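Local structure of cysteine synthase 3 (Entamoeba histolytica, 6KR5) at residues B[52-57]-B[310-315]; B[92-97]-B[118-123]; B[251-256]-B[289-294]. The protein probably catalyses the pyridoxal-phosphate-dependent formation of L-cysteine from O-acetyl-L-serine and sulfide. All coordinates share one frame; numbering follows the deposited sequence.

How the contacts relate
Read from the N terminus, the chain first lays down 52-57, the loop between strand 43-48 and helix 58-72, and does not meet its partner 310-315 until after strand 301-306; contact 1 therefore closes a loop of 252 residues. The other two contacts are nested inside that loop, one after the other. Contact 2 comes first and is local, joining helix 88-100 to helix 114-122 beside the four-stranded parallel sheet. Contact 3 follows, tying strand 253-257, at the edge of the six-stranded sheet, to helix 279-292. Contacts 1 and 2 touch through Met54, whereas contact 3 lies across the chain's centre from both, its centre about 35 Å from that of contact 2.

Contact 1 of 3, residues B[52-57]-B[310-315]; sequences NPMSSV and GERYLS
Met54 supplies the backbone oxygen on which Arg312 closes the contact between 52-57 and 310-315. The loop 52-57 reaches that point through a type I beta turn from Asn52 to Ser55, closed by Ser55 N to Asn52 O. At Met54 the carbonyl oxygen takes a hydrogen bond from Arg312 NH2 at 2.8 Å, with an N-H...O angle of 154°, and a weak second one from Arg312 NH1 at 3.2 Å. The oxygen sits at the edge of the guanidinium, near its plane, while NH2 stands above the carbonyl plane, 44° out of it. The Met54 side chain, bent at chi2 and chi3, crosses that of Arg312 at about a right angle and brings CE to 3.9 Å from Arg312 NH2. Ser55 adds its CB, 3.8 Å from the same nitrogen. Ser56 places CB 3.8 Å from Arg312 NH1 and turns OG to the backbone N of Lys58, at the turn leading into helix 58-72. Arg312 reaches across from the 3-10 turn 310-312, and a bend at chi3 (-79°) sets its head group. Next to it, Tyr313 touches the cofactor pyridoxal phosphate. Arg312 NH1 also donates a hydrogen bond to Asn88 OD1; NE forms a salt bridge with Glu311 of the second subunit, and Glu311 of this chain pairs in return with Arg312 of that subunit. These bonds together fix the guanidinium's rotation and satisfy the buried Met54 carbonyl.

Contact 2 of 3, residues B[92-97]-B[118-123]; sequences GLCQAG and MIMKAF
Phe123 and Gln95 pack lengthwise, the ring running alongside the aliphatic chain of the glutamine. Phe123 CE1 meets Gln95 CA at 3.7 Å and Gln95 CB at 3.9 Å. Gln95 leaves helix 88-100 with CG anti to the backbone N (chi1 173°), which lays CG along the ring, 4.1 Å from Phe123 CE1. The amide and ring planes are 83° apart, nearly perpendicular, and the amide nitrogen NE2 is hydrogen-bonded to Asp59 OD2. At the base of the ring, Phe123 CB packs on Cys94 CB at 3.8 Å. The thiol of Cys94 is directed at the other helix, where SG touches both CB and CG of Met120, each at 3.8 Å. No direct hydrogen bond crosses between the segments; instead a water donates to Cys94 O at 2.8 Å and to Phe123 O at 2.9 Å, linking the two backbones beside the apolar contact. The two helices flank the four-stranded parallel sheet of this domain, and the ring comes from the residue directly after helix 114-122. Cys94 and Met120 both rest on Ile106 of strand 104-109, Leu93 and Ala96 face Ile66 of helix 58-72, and Phe123 packs against Gly274 of the second subunit.

Contact 3 of 3, residues B[251-256]-B[289-294]; sequences VDEITP and LKEAGK
Glu253 and Glu291 bring two carboxylates together, with Glu253 OE1 only 2.7 Å from Glu291 OE1. They belong to a salt-bridge network that joins strand 253-257, the outermost of the six-stranded sheet within this chain, to the end of helix 279-292 and the turn after it, which carries Lys294. The carboxylate planes are 61° apart, and the two acids pass one another head to tail. The close acids and the lysines around them probably influence each other's ionisation. Lys294 arrives from the direction opposite to Glu253, its chain extended beyond CG, and forms a salt bridge from NZ to Glu253 OE2 at 2.6 Å. The same NZ bonds Glu291 OE1 at 3.1 Å, approaching that oxygen over the carboxylate at a tilt of 45° from its plane. Lys212, on neighbouring strand 212-218, pairs with both glutamates, through Glu253 OE1 and Glu291 OE2. Glu291 reaches the group by a bend at chi2 (74°), which brings its carboxylate up to Glu253. Two waters extend the junction along the strand: one bridges Lys290 NZ and Pro256 O, and the other accepts from Thr255 OG1 at 2.8 Å and donates to Glu291 OE1 at 2.9 Å.

Contact 1 of 3, residues B[52-57]-B[310-315]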
loop_
_atom_site.group_PDB
_atom_site.type_symbol
_atom_site.label_atom_id
_atom_site.label_comp_id
_atom_site.label_asym_id
_atom_site.label_seq_id
_atom_site.Cartn_x
_atom_site.Cartn_y
_atom_site.Cartn_z
ATOM N N ASN B 52 -0.017 -6.400 -1.180
ATOM C CA ASN B 52 -0.866 -6.620 -2.342
ATOM C C ASN B 52 -1.218 -5.280 -2.995
ATOM O O ASN B 52 -1.184 -4.230 -2.339
ATOM C CB ASN B 52 -2.123 -7.372 -1.921
ATOM C CG ASN B 52 -1.854 -8.846 -1.682
ATOM O OD1 ASN B 52 -1.565 -9.588 -2.620
ATOM N ND2 ASN B 52 -1.919 -9.273 -0.425
ATOM N N PRO B 53 -1.541 -5.279 -4.296
ATOM C CA PRO B 53 -1.780 -3.993 -4.988
ATOM C C PRO B 53 -2.860 -3.125 -4.360
ATOM O O PRO B 53 -2.719 -1.891 -4.355
ATOM C CB PRO B 53 -2.159 -4.423 -6.415
ATOM C CG PRO B 53 -2.444 -5.915 -6.331
ATOM C CD PRO B 53 -1.562 -6.420 -5.226
ATOM N N MET B 54 -3.939 -3.713 -3.836
ATOM C CA MET B 54 -4.911 -2.936 -3.081
ATOM C C MET B 54 -4.801 -3.209 -1.583
ATOM O O MET B 54 -5.739 -2.945 -0.823
ATOM C CB MET B 54 -6.327 -3.165 -3.612
ATOM C CG MET B 54 -6.639 -2.315 -4.857
ATOM S SD MET B 54 -6.251 -0.547 -4.705
ATOM C CE MET B 54 -7.263 -0.133 -3.288
ATOM N N SER B 55 -3.644 -3.709 -1.153
ATOM C CA SER B 55 -3.143 -3.544 0.212
ATOM C C SER B 55 -3.910 -4.345 1.253
ATOM O O SER B 55 -3.921 -3.981 2.435
ATOM C CB SER B 55 -3.107 -2.065 0.603
ATOM O OG SER B 55 -2.309 -1.365 -0.335
ATOM N N SER B 56 -4.520 -5.461 0.865
ATOM C CA SER B 56 -5.014 -6.383 1.875
ATOM C C SER B 56 -4.994 -7.799 1.337
ATOM O O SER B 56 -4.889 -8.035 0.133
ATOM C CB SER B 56 -6.429 -6.035 2.347
ATOM O OG SER B 56 -7.409 -6.704 1.557
ATOM N N VAL B 57 -5.101 -8.742 2.274
ATOM C CA VAL B 57 -5.172 -10.159 1.940
ATOM C C VAL B 57 -6.336 -10.457 1.008
ATOM O O VAL B 57 -6.299 -11.434 0.249
ATOM C CB VAL B 57 -5.258 -10.956 3.256
ATOM C CG1 VAL B 57 -6.542 -10.636 3.991
ATOM C CG2 VAL B 57 -5.120 -12.442 3.003
ATOM N N GLY B 310 -2.405 0.102 8.328
ATOM C CA GLY B 310 -3.038 1.054 9.215
ATOM C C GLY B 310 -3.572 2.288 8.521
ATOM O O GLY B 310 -4.470 2.941 9.062
ATOM N N GLU B 311 -3.054 2.611 7.329
ATOM C CA GLU B 311 -3.538 3.783 6.607
ATOM C C GLU B 311 -5.027 3.677 6.306
ATOM O O GLU B 311 -5.718 4.697 6.203
ATOM C CB GLU B 311 -2.742 3.970 5.313
ATOM C CG GLU B 311 -3.129 5.233 4.545
ATOM C CD GLU B 311 -2.244 5.512 3.344
ATOM O OE1 GLU B 311 -1.396 4.661 3.004
ATOM O OE2 GLU B 311 -2.407 6.596 2.746
ATOM N N ARG B 312 -5.541 2.457 6.177
ATOM C CA ARG B 312 -6.965 2.221 5.966
ATOM C C ARG B 312 -7.808 2.536 7.202
ATOM O O ARG B 312 -9.041 2.460 7.129
ATOM C CB ARG B 312 -7.167 0.767 5.525
ATOM C CG ARG B 312 -8.466 0.484 4.773
ATOM C CD ARG B 312 -8.315 -0.684 3.803
ATOM N NE ARG B 312 -7.641 -0.275 2.577
ATOM C CZ ARG B 312 -7.274 -1.118 1.618
ATOM N NH1 ARG B 312 -7.524 -2.419 1.747
ATOM N NH2 ARG B 312 -6.651 -0.665 0.541
ATOM N N TYR B 313 -7.182 2.912 8.326
ATOM C CA TYR B 313 -7.886 3.159 9.577
ATOM C C TYR B 313 -7.640 4.560 10.119
ATOM O O TYR B 313 -7.885 4.806 11.299
ATOM C CB TYR B 313 -7.498 2.106 10.617
ATOM C CG TYR B 313 -7.819 0.743 10.084
ATOM C CD1 TYR B 313 -9.104 0.235 10.166
ATOM C CD2 TYR B 313 -6.857 0.003 9.419
ATOM C CE1 TYR B 313 -9.410 -0.989 9.623
ATOM C CE2 TYR B 313 -7.149 -1.223 8.884
ATOM C CZ TYR B 313 -8.427 -1.711 8.983
ATOM O OH TYR B 313 -8.725 -2.935 8.443
ATOM N N LEU B 314 -7.180 5.487 9.276
ATOM C CA LEU B 314 -6.931 6.846 9.753
ATOM C C LEU B 314 -8.216 7.560 10.144
ATOM O O LEU B 314 -8.168 8.516 10.927
ATOM C CB LEU B 314 -6.202 7.650 8.683
ATOM C CG LEU B 314 -4.832 7.124 8.284
ATOM C CD1 LEU B 314 -4.292 7.973 7.139
ATOM C CD2 LEU B 314 -3.884 7.142 9.464
ATOM N N SER B 315 -9.357 7.118 9.621
ATOM C CA SER B 315 -10.650 7.674 9.984
ATOM C C SER B 315 -11.122 7.237 11.364
ATOM O O SER B 315 -12.136 7.751 11.845
ATOM C CB SER B 315 -11.688 7.279 8.930
ATOM O OG SER B 315 -11.667 5.876 8.711
#

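Contact 2 of 3, residues B[92-97]-B[118-123]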
loop_
_atom_site.group_PDB
_atom_site.type_symbol
_atom_site.label_atom_id
_atom_site.label_comp_id
_atom_site.label_asym_id
_atom_site.label_seq_id
_atom_site.Cartn_x
_atom_site.Cartn_y
_atom_site.Cartn_z
ATOM N N GLY B 92 -11.180 -6.236 -2.912
ATOM C CA GLY B 92 -10.545 -7.297 -3.675
ATOM C C GLY B 92 -11.404 -7.790 -4.824
ATOM O O GLY B 92 -10.894 -8.099 -5.905
ATOM N N LEU B 93 -12.720 -7.843 -4.623
ATOM C CA LEU B 93 -13.600 -8.241 -5.715
ATOM C C LEU B 93 -13.641 -7.173 -6.797
ATOM O O LEU B 93 -13.679 -7.489 -7.992
ATOM C CB LEU B 93 -15.001 -8.509 -5.182
ATOM C CG LEU B 93 -15.206 -9.779 -4.362
ATOM C CD1 LEU B 93 -16.558 -9.693 -3.675
ATOM C CD2 LEU B 93 -15.133 -11.021 -5.252
ATOM N N CYS B 94 -13.636 -5.900 -6.392
ATOM C CA CYS B 94 -13.722 -4.818 -7.366
ATOM C C CYS B 94 -12.459 -4.732 -8.207
ATOM O O CYS B 94 -12.529 -4.487 -9.419
ATOM C CB CYS B 94 -13.999 -3.496 -6.656
ATOM S SG CYS B 94 -15.698 -3.359 -6.072
ATOM N N GLN B 95 -11.298 -4.961 -7.595
ATOM C CA GLN B 95 -10.053 -4.958 -8.359
ATOM C C GLN B 95 -10.065 -6.054 -9.423
ATOM O O GLN B 95 -9.789 -5.797 -10.609
ATOM C CB GLN B 95 -8.865 -5.123 -7.414
ATOM C CG GLN B 95 -7.540 -5.300 -8.142
ATOM C CD GLN B 95 -6.371 -5.455 -7.186
ATOM O OE1 GLN B 95 -5.507 -4.569 -7.069
ATOM N NE2 GLN B 95 -6.343 -6.572 -6.481
ATOM N N ALA B 96 -10.418 -7.284 -9.025
ATOM C CA ALA B 96 -10.411 -8.392 -9.973
ATOM C C ALA B 96 -11.507 -8.225 -11.012
ATOM O O ALA B 96 -11.283 -8.472 -12.203
ATOM C CB ALA B 96 -10.555 -9.724 -9.239
ATOM N N GLY B 97 -12.680 -7.750 -10.595
ATOM C CA GLY B 97 -13.763 -7.562 -11.547
ATOM C C GLY B 97 -13.419 -6.549 -12.623
ATOM O O GLY B 97 -13.737 -6.742 -13.800
ATOM N N MET B 118 -15.746 4.826 -1.701
ATOM C CA MET B 118 -15.083 5.608 -2.734
ATOM C C MET B 118 -14.080 4.754 -3.500
ATOM O O MET B 118 -13.983 4.858 -4.727
ATOM C CB MET B 118 -14.414 6.820 -2.088
ATOM C CG MET B 118 -13.662 7.719 -3.029
ATOM S SD MET B 118 -13.066 9.159 -2.104
ATOM C CE MET B 118 -14.607 9.893 -1.576
ATOM N N ILE B 119 -13.334 3.898 -2.799
ATOM C CA ILE B 119 -12.390 3.016 -3.488
ATOM C C ILE B 119 -13.137 2.094 -4.442
ATOM O O ILE B 119 -12.766 1.946 -5.612
ATOM C CB ILE B 119 -11.557 2.202 -2.483
ATOM C CG1 ILE B 119 -10.603 3.085 -1.680
ATOM C CG2 ILE B 119 -10.760 1.109 -3.202
ATOM C CD1 ILE B 119 -9.959 2.318 -0.543
ATOM N N MET B 120 -14.216 1.470 -3.961
ATOM C CA MET B 120 -14.947 0.531 -4.807
ATOM C C MET B 120 -15.613 1.237 -5.984
ATOM O O MET B 120 -15.534 0.762 -7.126
ATOM C CB MET B 120 -15.961 -0.232 -3.956
ATOM C CG MET B 120 -15.288 -1.205 -2.999
ATOM S SD MET B 120 -16.494 -2.106 -2.031
ATOM C CE MET B 120 -17.266 -0.718 -1.249
ATOM N N LYS B 121 -16.234 2.394 -5.741
ATOM C CA LYS B 121 -16.806 3.165 -6.844
ATOM C C LYS B 121 -15.739 3.553 -7.869
ATOM O O LYS B 121 -16.006 3.551 -9.077
ATOM C CB LYS B 121 -17.512 4.410 -6.308
ATOM N N ALA B 122 -14.517 3.867 -7.408
ATOM C CA ALA B 122 -13.458 4.236 -8.348
ATOM C C ALA B 122 -13.109 3.083 -9.282
ATOM O O ALA B 122 -12.791 3.306 -10.462
ATOM C CB ALA B 122 -12.211 4.706 -7.595
ATOM N N PHE B 123 -13.189 1.843 -8.781
ATOM C CA PHE B 123 -12.983 0.655 -9.596
ATOM C C PHE B 123 -14.176 0.325 -10.485
ATOM O O PHE B 123 -14.125 -0.666 -11.222
ATOM C CB PHE B 123 -12.657 -0.540 -8.695
ATOM C CG PHE B 123 -11.200 -0.645 -8.326
ATOM C CD1 PHE B 123 -10.319 -1.367 -9.122
ATOM C CD2 PHE B 123 -10.711 -0.047 -7.167
ATOM C CE1 PHE B 123 -8.969 -1.479 -8.769
ATOM C CE2 PHE B 123 -9.367 -0.164 -6.815
ATOM C CZ PHE B 123 -8.502 -0.881 -7.617
HETATM O O HOH W 1 -14.899 -3.291 -10.400
#

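Contact 3 of 3, residues B[251-256]-B[289-294]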
loop_
_atom_site.group_PDB
_atom_site.type_symbol
_atom_site.label_atom_id
_atom_site.label_comp_id
_atom_site.label_asym_id
_atom_site.label_seq_id
_atom_site.Cartn_x
_atom_site.Cartn_y
_atom_site.Cartn_z
ATOM N N VAL B 251 -7.356 -26.259 13.606
ATOM C CA VAL B 251 -6.879 -25.231 14.526
ATOM C C VAL B 251 -6.441 -25.880 15.831
ATOM O O VAL B 251 -7.185 -26.675 16.421
ATOM C CB VAL B 251 -7.972 -24.180 14.777
ATOM C CG1 VAL B 251 -7.525 -23.169 15.820
ATOM C CG2 VAL B 251 -8.358 -23.502 13.463
ATOM N N ASP B 252 -5.248 -25.524 16.298
ATOM C CA ASP B 252 -4.696 -26.096 17.517
ATOM C C ASP B 252 -4.933 -25.249 18.756
ATOM O O ASP B 252 -4.930 -25.790 19.871
ATOM C CB ASP B 252 -3.194 -26.310 17.344
ATOM C CG ASP B 252 -2.897 -27.278 16.246
ATOM O OD1 ASP B 252 -3.371 -28.428 16.356
ATOM O OD2 ASP B 252 -2.244 -26.884 15.256
ATOM N N GLU B 253 -5.142 -23.948 18.596
ATOM C CA GLU B 253 -5.317 -23.047 19.726
ATOM C C GLU B 253 -6.100 -21.837 19.245
ATOM O O GLU B 253 -5.861 -21.344 18.138
ATOM C CB GLU B 253 -3.964 -22.610 20.307
ATOM C CG GLU B 253 -4.049 -21.544 21.397
ATOM C CD GLU B 253 -2.693 -20.953 21.746
ATOM O OE1 GLU B 253 -1.736 -21.154 20.965
ATOM O OE2 GLU B 253 -2.587 -20.282 22.796
ATOM N N ILE B 254 -7.041 -21.384 20.066
ATOM C CA ILE B 254 -7.749 -20.128 19.834
ATOM C C ILE B 254 -7.290 -19.134 20.890
ATOM O O ILE B 254 -7.415 -19.393 22.093
ATOM C CB ILE B 254 -9.271 -20.311 19.891
ATOM C CG1 ILE B 254 -9.718 -21.392 18.901
ATOM C CG2 ILE B 254 -9.968 -18.980 19.624
ATOM C CD1 ILE B 254 -11.043 -22.056 19.260
ATOM N N THR B 255 -6.775 -17.986 20.453
ATOM C CA THR B 255 -6.318 -16.961 21.383
ATOM C C THR B 255 -7.202 -15.732 21.261
ATOM O O THR B 255 -7.163 -15.051 20.226
ATOM C CB THR B 255 -4.860 -16.594 21.116
ATOM O OG1 THR B 255 -4.046 -17.760 21.294
ATOM C CG2 THR B 255 -4.393 -15.507 22.082
ATOM N N PRO B 256 -8.025 -15.431 22.260
ATOM C CA PRO B 256 -8.813 -14.198 22.228
ATOM C C PRO B 256 -7.944 -13.001 22.568
ATOM O O PRO B 256 -7.053 -13.077 23.420
ATOM C CB PRO B 256 -9.874 -14.432 23.310
ATOM C CG PRO B 256 -9.189 -15.329 24.293
ATOM C CD PRO B 256 -8.281 -16.226 23.477
ATOM N N LEU B 289 3.026 -12.671 19.993
ATOM C CA LEU B 289 4.013 -12.353 21.021
ATOM C C LEU B 289 3.743 -13.136 22.298
ATOM O O LEU B 289 4.681 -13.565 22.981
ATOM C CB LEU B 289 4.031 -10.847 21.303
ATOM C CG LEU B 289 4.533 -9.924 20.181
ATOM C CD1 LEU B 289 4.534 -8.465 20.632
ATOM C CD2 LEU B 289 5.923 -10.328 19.686
ATOM N N LYS B 290 2.471 -13.317 22.650
ATOM C CA LYS B 290 2.143 -14.196 23.772
ATOM C C LYS B 290 2.582 -15.620 23.479
ATOM O O LYS B 290 3.124 -16.307 24.357
ATOM C CB LYS B 290 0.647 -14.137 24.070
ATOM C CG LYS B 290 0.200 -12.775 24.537
ATOM C CD LYS B 290 -1.252 -12.778 24.961
ATOM C CE LYS B 290 -1.608 -11.440 25.574
ATOM N NZ LYS B 290 -3.035 -11.340 25.976
ATOM N N GLU B 291 2.362 -16.079 22.250
ATOM C CA GLU B 291 2.838 -17.400 21.859
ATOM C C GLU B 291 4.351 -17.503 22.013
ATOM O O GLU B 291 4.869 -18.510 22.513
ATOM C CB GLU B 291 2.411 -17.680 20.419
ATOM C CG GLU B 291 2.517 -19.127 20.016
ATOM C CD GLU B 291 1.426 -19.983 20.627
ATOM O OE1 GLU B 291 0.390 -19.437 21.085
ATOM O OE2 GLU B 291 1.614 -21.212 20.650
ATOM N N ALA B 292 5.075 -16.452 21.619
ATOM C CA ALA B 292 6.529 -16.422 21.701
ATOM C C ALA B 292 7.041 -16.397 23.135
ATOM O O ALA B 292 8.241 -16.606 23.352
ATOM C CB ALA B 292 7.063 -15.203 20.937
ATOM N N GLY B 293 6.177 -16.134 24.108
ATOM C CA GLY B 293 6.559 -16.145 25.502
ATOM C C GLY B 293 6.391 -17.468 26.214
ATOM O O GLY B 293 6.784 -17.579 27.380
ATOM N N LYS B 294 5.824 -18.475 25.559
ATOM C CA LYS B 294 5.596 -19.767 26.196
ATOM C C LYS B 294 6.872 -20.590 26.184
ATOM O O LYS B 294 7.628 -20.574 25.210
ATOM C CB LYS B 294 4.474 -20.520 25.487
ATOM C CG LYS B 294 3.156 -19.758 25.485
ATOM C CD LYS B 294 2.059 -20.513 24.763
ATOM C CE LYS B 294 0.753 -19.747 24.835
ATOM N NZ LYS B 294 -0.303 -20.370 24.004
HETATM O O HOH W 2 -1.281 -17.125 21.391
HETATM O O HOH W 3 -4.734 -12.998 25.029
#